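Local structure of exocyst complex component EXO70 (Saccharomyces cerevisiae, 2B1E) at residues F493-K505 and K549-L562. The protein serves as a subunit of the exocyst, the complex that tethers secretory vesicles to sites of exocytosis, and takes part in assembly of that complex. Sequence-based numbering, arbitrary orientation.
Sequences FNEGFEDLVSKTK and KYTPDELTTVLNQL
The F497 ring lies between L555 and V501. L555 CD1 sits over one face, 3.5 Å from the centroid of the F497 ring, in a CH-pi contact. V501 CG2 of the ring's own helix covers the opposite face. L559 CD2 meets the ring edge at F497 CE1. The edge of F497 also points to the face of Y550, a T-shaped pair with planes at 68°. That Y550 face is shared with L555 CD1; K549 CG lies over the other. N494 OD1 comes in plane to the Y550 edge, 3.4 Å from Y550 CD2. With CG anti to the backbone N (chi1 177°), the F497 ring carries on toward helix 552-562.

E498 OE2 takes two bonds: Y550 OH donates on the anti side at 2.6 Å, and K549 NZ, 2.8 Å from E498 OE2, comes from above the carboxylate plane as a salt bridge. An alanine at E498 is likely to leave the K549 ammonium without its mate and the Y550 hydroxyl without this acceptor. Water 1 links N494 OD1 to Y550 N. Farther along, L562 CD1 packs on T504 CG2 and K505 CG.

T551 and E554 form a capping box at the start of helix 552-562. The axes of segments 493-504 and 552-562 run nearly parallel, at 18°, and approach to 10.9 Å. Helix 512-537 also touches L555. This is helix-bundle packing at the C-terminal end of the elongated, all-helical Exo70 rod.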
loop_
_atom_site.group_PDB
_atom_site.type_symbol
_atom_site.label_atom_id
_atom_site.label_comp_id
_atom_site.label_asym_id
_atom_site.label_seq_id
_atom_site.Cartn_x
_atom_site.Cartn_y
_atom_site.Cartn_z
ATOM N N PHE A 493 15.860 -5.056 -56.880
ATOM C CA PHE A 493 16.348 -5.431 -55.562
ATOM C C PHE A 493 17.365 -4.394 -55.081
ATOM O O PHE A 493 17.307 -3.941 -53.939
ATOM C CB PHE A 493 17.015 -6.805 -55.589
ATOM C CG PHE A 493 17.684 -7.166 -54.289
ATOM C CD1 PHE A 493 16.928 -7.544 -53.181
ATOM C CD2 PHE A 493 19.069 -7.057 -54.151
ATOM C CE1 PHE A 493 17.543 -7.803 -51.953
ATOM C CE2 PHE A 493 19.688 -7.310 -52.936
ATOM C CZ PHE A 493 18.926 -7.683 -51.833
ATOM N N ASN A 494 18.301 -4.020 -55.949
ATOM C CA ASN A 494 19.319 -3.037 -55.577
ATOM C C ASN A 494 18.697 -1.740 -55.064
ATOM O O ASN A 494 19.158 -1.176 -54.070
ATOM C CB ASN A 494 20.235 -2.716 -56.769
ATOM C CG ASN A 494 21.075 -3.904 -57.192
ATOM O OD1 ASN A 494 21.395 -4.777 -56.380
ATOM N ND2 ASN A 494 21.461 -3.931 -58.461
ATOM N N GLU A 495 17.647 -1.272 -55.735
ATOM C CA GLU A 495 16.979 -0.040 -55.320
ATOM C C GLU A 495 16.300 -0.215 -53.966
ATOM O O GLU A 495 16.340 0.680 -53.126
ATOM C CB GLU A 495 15.950 0.397 -56.366
ATOM C CG GLU A 495 16.560 0.969 -57.646
ATOM C CD GLU A 495 15.516 1.260 -58.725
ATOM O OE1 GLU A 495 14.549 2.006 -58.440
ATOM O OE2 GLU A 495 15.667 0.750 -59.859
ATOM N N GLY A 496 15.686 -1.372 -53.750
ATOM C CA GLY A 496 15.022 -1.619 -52.487
ATOM C C GLY A 496 16.026 -1.779 -51.366
ATOM O O GLY A 496 15.823 -1.265 -50.265
ATOM N N PHE A 497 17.111 -2.498 -51.653
ATOM C CA PHE A 497 18.186 -2.742 -50.690
ATOM C C PHE A 497 18.835 -1.417 -50.264
ATOM O O PHE A 497 18.934 -1.107 -49.075
ATOM C CB PHE A 497 19.265 -3.638 -51.324
ATOM C CG PHE A 497 20.455 -3.887 -50.427
ATOM C CD1 PHE A 497 20.347 -4.728 -49.315
ATOM C CD2 PHE A 497 21.673 -3.254 -50.674
ATOM C CE1 PHE A 497 21.434 -4.933 -48.458
ATOM C CE2 PHE A 497 22.770 -3.452 -49.821
ATOM C CZ PHE A 497 22.646 -4.293 -48.710
ATOM N N GLU A 498 19.290 -0.655 -51.252
ATOM C CA GLU A 498 19.943 0.627 -51.006
ATOM C C GLU A 498 19.044 1.617 -50.271
ATOM O O GLU A 498 19.501 2.355 -49.397
ATOM C CB GLU A 498 20.429 1.217 -52.338
ATOM C CG GLU A 498 21.749 0.603 -52.812
ATOM C CD GLU A 498 21.899 0.605 -54.315
ATOM O OE1 GLU A 498 21.251 1.441 -54.978
ATOM O OE2 GLU A 498 22.676 -0.224 -54.840
ATOM N N ASP A 499 17.764 1.633 -50.617
ATOM C CA ASP A 499 16.826 2.535 -49.957
ATOM C C ASP A 499 16.717 2.165 -48.473
ATOM O O ASP A 499 16.683 3.044 -47.611
ATOM C CB ASP A 499 15.448 2.442 -50.617
ATOM C CG ASP A 499 14.483 3.504 -50.115
ATOM O OD1 ASP A 499 13.629 3.193 -49.256
ATOM O OD2 ASP A 499 14.584 4.654 -50.585
ATOM N N LEU A 500 16.665 0.863 -48.186
ATOM C CA LEU A 500 16.561 0.389 -46.808
ATOM C C LEU A 500 17.860 0.612 -46.051
ATOM O O LEU A 500 17.838 0.985 -44.881
ATOM C CB LEU A 500 16.183 -1.104 -46.767
ATOM C CG LEU A 500 14.813 -1.489 -46.199
ATOM C CD1 LEU A 500 14.614 -3.002 -46.281
ATOM C CD2 LEU A 500 14.701 -1.025 -44.747
ATOM N N VAL A 501 18.993 0.386 -46.705
ATOM C CA VAL A 501 20.276 0.598 -46.040
ATOM C C VAL A 501 20.366 2.062 -45.591
ATOM O O VAL A 501 20.714 2.347 -44.453
ATOM C CB VAL A 501 21.464 0.251 -46.981
ATOM C CG1 VAL A 501 22.801 0.663 -46.349
ATOM C CG2 VAL A 501 21.470 -1.254 -47.258
ATOM N N SER A 502 20.009 2.979 -46.486
ATOM C CA SER A 502 20.044 4.417 -46.213
ATOM C C SER A 502 19.206 4.817 -44.999
ATOM O O SER A 502 19.664 5.520 -44.084
ATOM C CB SER A 502 19.545 5.176 -47.452
ATOM O OG SER A 502 19.580 6.577 -47.253
ATOM N N LYS A 503 17.966 4.359 -44.992
ATOM C CA LYS A 503 17.055 4.671 -43.908
ATOM C C LYS A 503 17.480 4.051 -42.588
ATOM O O LYS A 503 17.363 4.674 -41.529
ATOM C CB LYS A 503 15.650 4.206 -44.294
ATOM C CG LYS A 503 15.115 4.980 -45.483
ATOM C CD LYS A 503 13.742 4.500 -45.923
ATOM C CE LYS A 503 13.144 5.502 -46.897
ATOM N NZ LYS A 503 11.790 5.084 -47.330
ATOM N N THR A 504 17.977 2.820 -42.647
ATOM C CA THR A 504 18.401 2.139 -41.433
ATOM C C THR A 504 19.503 2.910 -40.713
ATOM O O THR A 504 19.622 2.835 -39.487
ATOM C CB THR A 504 18.867 0.714 -41.744
ATOM O OG1 THR A 504 17.830 0.029 -42.449
ATOM C CG2 THR A 504 19.154 -0.047 -40.460
ATOM N N LYS A 505 20.293 3.668 -41.470
ATOM C CA LYS A 505 21.379 4.461 -40.888
ATOM C C LYS A 505 20.857 5.586 -40.001
ATOM O O LYS A 505 21.566 6.073 -39.123
ATOM C CB LYS A 505 22.263 5.049 -41.994
ATOM C CG LYS A 505 23.154 4.021 -42.674
ATOM C CD LYS A 505 23.972 4.651 -43.787
ATOM C CE LYS A 505 24.760 3.607 -44.574
ATOM N NZ LYS A 505 25.491 4.254 -45.707
ATOM N N LYS A 549 25.277 -5.599 -59.774
ATOM C CA LYS A 549 25.998 -4.685 -58.893
ATOM C C LYS A 549 26.715 -5.322 -57.704
ATOM O O LYS A 549 27.881 -5.009 -57.442
ATOM C CB LYS A 549 25.042 -3.587 -58.392
ATOM C CG LYS A 549 25.722 -2.436 -57.656
ATOM C CD LYS A 549 24.759 -1.275 -57.414
ATOM C CE LYS A 549 25.450 -0.112 -56.718
ATOM N NZ LYS A 549 24.535 1.059 -56.562
ATOM N N TYR A 550 26.037 -6.216 -56.989
ATOM C CA TYR A 550 26.625 -6.840 -55.808
ATOM C C TYR A 550 26.802 -8.352 -55.836
ATOM O O TYR A 550 25.888 -9.090 -56.216
ATOM C CB TYR A 550 25.781 -6.539 -54.560
ATOM C CG TYR A 550 25.499 -5.086 -54.276
ATOM C CD1 TYR A 550 26.451 -4.272 -53.665
ATOM C CD2 TYR A 550 24.256 -4.531 -54.577
ATOM C CE1 TYR A 550 26.163 -2.939 -53.353
ATOM C CE2 TYR A 550 23.963 -3.209 -54.272
ATOM C CZ TYR A 550 24.914 -2.421 -53.658
ATOM O OH TYR A 550 24.605 -1.121 -53.330
ATOM N N THR A 551 27.976 -8.813 -55.421
ATOM C CA THR A 551 28.198 -10.247 -55.287
ATOM C C THR A 551 27.711 -10.448 -53.852
ATOM O O THR A 551 27.570 -9.474 -53.099
ATOM C CB THR A 551 29.701 -10.633 -55.367
ATOM O OG1 THR A 551 30.432 -9.947 -54.342
ATOM C CG2 THR A 551 30.268 -10.278 -56.728
ATOM N N PRO A 552 27.411 -11.693 -53.453
ATOM C CA PRO A 552 26.951 -11.844 -52.073
ATOM C C PRO A 552 27.962 -11.283 -51.069
ATOM O O PRO A 552 27.586 -10.657 -50.075
ATOM C CB PRO A 552 26.755 -13.349 -51.944
ATOM C CG PRO A 552 26.256 -13.720 -53.344
ATOM C CD PRO A 552 27.209 -12.933 -54.225
ATOM N N ASP A 553 29.246 -11.507 -51.329
ATOM C CA ASP A 553 30.278 -11.010 -50.428
ATOM C C ASP A 553 30.255 -9.489 -50.345
ATOM O O ASP A 553 30.526 -8.919 -49.294
ATOM C CB ASP A 553 31.670 -11.484 -50.868
ATOM C CG ASP A 553 31.923 -12.938 -50.530
ATOM O OD1 ASP A 553 31.133 -13.502 -49.740
ATOM O OD2 ASP A 553 32.916 -13.516 -51.039
ATOM N N GLU A 554 29.940 -8.829 -51.454
ATOM C CA GLU A 554 29.889 -7.373 -51.446
ATOM C C GLU A 554 28.675 -6.933 -50.639
ATOM O O GLU A 554 28.744 -5.987 -49.852
ATOM C CB GLU A 554 29.825 -6.839 -52.881
ATOM C CG GLU A 554 31.175 -6.850 -53.562
ATOM C CD GLU A 554 31.108 -6.655 -55.066
ATOM O OE1 GLU A 554 32.177 -6.439 -55.668
ATOM O OE2 GLU A 554 30.009 -6.730 -55.656
ATOM N N LEU A 555 27.560 -7.629 -50.833
ATOM C CA LEU A 555 26.343 -7.307 -50.115
ATOM C C LEU A 555 26.603 -7.510 -48.631
ATOM O O LEU A 555 26.201 -6.701 -47.806
ATOM C CB LEU A 555 25.201 -8.215 -50.566
ATOM C CG LEU A 555 23.822 -7.624 -50.270
ATOM C CD1 LEU A 555 23.634 -6.377 -51.132
ATOM C CD2 LEU A 555 22.733 -8.640 -50.573
ATOM N N THR A 556 27.279 -8.606 -48.298
ATOM C CA THR A 556 27.603 -8.909 -46.911
ATOM C C THR A 556 28.362 -7.749 -46.263
ATOM O O THR A 556 28.068 -7.359 -45.142
ATOM C CB THR A 556 28.478 -10.199 -46.793
ATOM O OG1 THR A 556 27.710 -11.340 -47.193
ATOM C CG2 THR A 556 28.934 -10.403 -45.361
ATOM N N THR A 557 29.340 -7.206 -46.973
ATOM C CA THR A 557 30.145 -6.110 -46.442
ATOM C C THR A 557 29.296 -4.891 -46.109
ATOM O O THR A 557 29.477 -4.265 -45.059
ATOM C CB THR A 557 31.264 -5.723 -47.442
ATOM O OG1 THR A 557 32.070 -6.877 -47.702
ATOM C CG2 THR A 557 32.157 -4.619 -46.873
ATOM N N VAL A 558 28.363 -4.556 -46.997
ATOM C CA VAL A 558 27.482 -3.418 -46.773
ATOM C C VAL A 558 26.692 -3.637 -45.495
ATOM O O VAL A 558 26.647 -2.775 -44.620
ATOM C CB VAL A 558 26.494 -3.241 -47.938
ATOM C CG1 VAL A 558 25.463 -2.186 -47.592
ATOM C CG2 VAL A 558 27.252 -2.861 -49.186
ATOM N N LEU A 559 26.064 -4.801 -45.388
ATOM C CA LEU A 559 25.279 -5.110 -44.210
ATOM C C LEU A 559 26.094 -5.113 -42.928
ATOM O O LEU A 559 25.626 -4.624 -41.907
ATOM C CB LEU A 559 24.582 -6.461 -44.366
ATOM C CG LEU A 559 23.358 -6.475 -45.282
ATOM C CD1 LEU A 559 22.705 -7.850 -45.193
ATOM C CD2 LEU A 559 22.372 -5.384 -44.855
ATOM N N ASN A 560 27.297 -5.680 -42.963
ATOM C CA ASN A 560 28.125 -5.718 -41.761
ATOM C C ASN A 560 28.459 -4.304 -41.296
ATOM O O ASN A 560 28.484 -4.026 -40.100
ATOM C CB ASN A 560 29.432 -6.489 -42.007
ATOM C CG ASN A 560 29.234 -7.998 -42.047
ATOM O OD1 ASN A 560 28.508 -8.571 -41.227
ATOM N ND2 ASN A 560 29.906 -8.654 -42.988
ATOM N N GLN A 561 28.720 -3.409 -42.239
ATOM C CA GLN A 561 29.049 -2.030 -41.888
ATOM C C GLN A 561 27.825 -1.315 -41.341
ATOM O O GLN A 561 27.928 -0.478 -40.452
ATOM C CB GLN A 561 29.589 -1.279 -43.105
ATOM C CG GLN A 561 31.002 -1.673 -43.504
ATOM C CD GLN A 561 31.485 -0.933 -44.742
ATOM O OE1 GLN A 561 31.019 -1.188 -45.856
ATOM N NE2 GLN A 561 32.420 -0.003 -44.550
ATOM N N LEU A 562 26.662 -1.659 -41.876
ATOM C CA LEU A 562 25.418 -1.057 -41.432
ATOM C C LEU A 562 25.066 -1.462 -40.005
ATOM O O LEU A 562 24.660 -0.625 -39.200
ATOM C CB LEU A 562 24.280 -1.471 -42.362
ATOM C CG LEU A 562 22.869 -1.151 -41.869
ATOM C CD1 LEU A 562 22.694 0.364 -41.768
ATOM C CD2 LEU A 562 21.850 -1.762 -42.824
HETATM O O HOH W 1 23.196 -6.773 -56.972
HETATM O O HOH W 2 22.791 -4.906 -60.820
HETATM O O HOH W 3 21.282 1.428 -57.719
#